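PDB 5H72: flagellar biosynthetic protein FliP from Thermotoga maritima MSB8, which probably takes part in flagellum-specific protein export as a membrane component of the type III export gate, represented here by its periplasmic domain. Local coordinates for residues Asn26-Ile29 with Arg30-Met33. Residues are numbered along the deposited sequence; the frame is centred on the assembly and turned at random.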
loop_
_atom_site.group_PDB
_atom_site.type_symbol
_atom_site.label_atom_id
_atom_site.label_comp_id
_atom_site.label_asym_id
_atom_site.label_seq_id
_atom_site.Cartn_x
_atom_site.Cartn_y
_atom_site.Cartn_z
ATOM N N ASN A 26 12.868 1.600 2.594
ATOM C CA ASN A 26 13.047 0.521 1.618
ATOM C C ASN A 26 13.583 -0.745 2.295
ATOM O O ASN A 26 13.086 -1.849 2.057
ATOM C CB ASN A 26 13.983 0.966 0.481
ATOM C CG ASN A 26 14.251 -0.146 -0.542
ATOM O OD1 ASN A 26 13.364 -0.538 -1.301
ATOM N ND2 ASN A 26 15.487 -0.638 -0.577
ATOM N N THR A 27 14.582 -0.575 3.155
ATOM C CA THR A 27 15.188 -1.695 3.863
ATOM C C THR A 27 14.157 -2.377 4.754
ATOM O O THR A 27 14.044 -3.602 4.757
ATOM C CB THR A 27 16.396 -1.248 4.709
ATOM O OG1 THR A 27 17.400 -0.697 3.848
ATOM C CG2 THR A 27 16.986 -2.419 5.466
ATOM N N ARG A 28 13.387 -1.583 5.488
ATOM C CA ARG A 28 12.354 -2.123 6.366
ATOM C C ARG A 28 11.331 -2.946 5.579
ATOM O O ARG A 28 10.954 -4.039 5.975
ATOM C CB ARG A 28 11.661 -0.991 7.125
ATOM C CG ARG A 28 10.494 -1.419 7.990
ATOM C CD ARG A 28 10.919 -1.853 9.399
ATOM N NE ARG A 28 11.717 -3.081 9.426
ATOM C CZ ARG A 28 11.211 -4.309 9.531
ATOM N NH1 ARG A 28 9.898 -4.492 9.603
ATOM N NH2 ARG A 28 12.022 -5.360 9.568
ATOM N N ILE A 29 10.907 -2.426 4.437
ATOM C CA ILE A 29 9.899 -3.102 3.625
ATOM C C ILE A 29 10.464 -4.381 3.011
ATOM O O ILE A 29 9.786 -5.402 2.993
ATOM C CB ILE A 29 9.352 -2.169 2.527
ATOM C CG1 ILE A 29 8.618 -0.999 3.183
ATOM C CG2 ILE A 29 8.408 -2.912 1.606
ATOM C CD1 ILE A 29 8.206 0.086 2.216
ATOM N N ARG A 30 11.705 -4.336 2.529
ATOM C CA ARG A 30 12.363 -5.555 2.046
ATOM C C ARG A 30 12.417 -6.611 3.133
ATOM O O ARG A 30 12.090 -7.772 2.890
ATOM C CB ARG A 30 13.780 -5.264 1.552
ATOM C CG ARG A 30 13.826 -4.588 0.189
ATOM C CD ARG A 30 15.260 -4.424 -0.282
ATOM N NE ARG A 30 15.940 -5.703 -0.456
ATOM C CZ ARG A 30 15.881 -6.432 -1.567
ATOM N NH1 ARG A 30 15.172 -6.012 -2.603
ATOM N NH2 ARG A 30 16.531 -7.580 -1.649
ATOM N N GLU A 31 12.810 -6.195 4.334
ATOM C CA GLU A 31 12.943 -7.119 5.467
ATOM C C GLU A 31 11.624 -7.796 5.845
ATOM O O GLU A 31 11.622 -8.986 6.148
ATOM C CB GLU A 31 13.527 -6.396 6.696
ATOM C CG GLU A 31 15.031 -6.122 6.614
ATOM C CD GLU A 31 15.588 -5.406 7.856
ATOM O OE1 GLU A 31 14.798 -5.063 8.770
ATOM O OE2 GLU A 31 16.825 -5.186 7.917
ATOM N N PHE A 32 10.500 -7.075 5.820
ATOM C CA PHE A 32 9.254 -7.742 6.196
ATOM C C PHE A 32 8.679 -8.547 5.024
ATOM O O PHE A 32 8.030 -9.563 5.248
ATOM C CB PHE A 32 8.222 -6.753 6.829
ATOM C CG PHE A 32 7.370 -5.959 5.870
ATOM C CD1 PHE A 32 6.431 -6.568 5.046
ATOM C CD2 PHE A 32 7.424 -4.572 5.888
ATOM C CE1 PHE A 32 5.632 -5.825 4.198
ATOM C CE2 PHE A 32 6.613 -3.809 5.044
ATOM C CZ PHE A 32 5.717 -4.442 4.195
ATOM N N MET A 33 8.940 -8.133 3.788
ATOM C CA MET A 33 8.552 -8.956 2.647
ATOM C C MET A 33 9.302 -10.281 2.709
ATOM O O MET A 33 8.700 -11.356 2.611
ATOM C CB MET A 33 8.829 -8.237 1.318
ATOM C CG MET A 33 7.868 -7.093 1.034
ATOM S SD MET A 33 7.934 -6.453 -0.655
ATOM C CE MET A 33 9.644 -5.935 -0.790
HETATM O O HOH W 1 14.395 -2.230 9.381
#
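Arg-28 and Glu-31, one helical turn apart, form a salt bridge: NH2 of Arg-28 gives a hydrogen bond to OE1 of Glu-31 at 2.9 Å. The carboxylate oxygen uses its anti lone pair and lies near the guanidinium plane, at its edge. The two flat groups are turned 67° apart. A water at the same edge accepts from NE of Arg-28 (2.8 Å) and donates to OE1 of Glu-31, so this oxygen takes two bonds. Bends at chi2 (87°) and chi3 (-67°) turn the arginine along the helix toward its C-terminal end, where Glu-31 lies. NH1 of Arg-28 bridges to Glu-76 and Glu-36 of the second subunit. Replacing Arg-28 by an alanine is likely to cost Glu-31 this salt bridge and to remove one positive partner of the two glutamates across the interface.

Beside this pair, CE2 of Phe-32 packs 3.9 Å from CG1 of Ile-29, the two side chains running the same way. CG2 of Ile-29 also meets CE of Met-33 at 4.1 Å. Beneath lie regular i to i+4 alpha-helical backbone bonds, such as Met-33 N to Ile-29 O at 3.0 Å.

The turn belongs to helix 17-39. Met-33 packs on Leu-68, Ile-69 and Phe-72 of helix 65-80, while Asn-26 and Arg-30 both hydrogen-bond to Asn-65 at the start of that helix. Arg-28 and Phe-32 meet the second subunit.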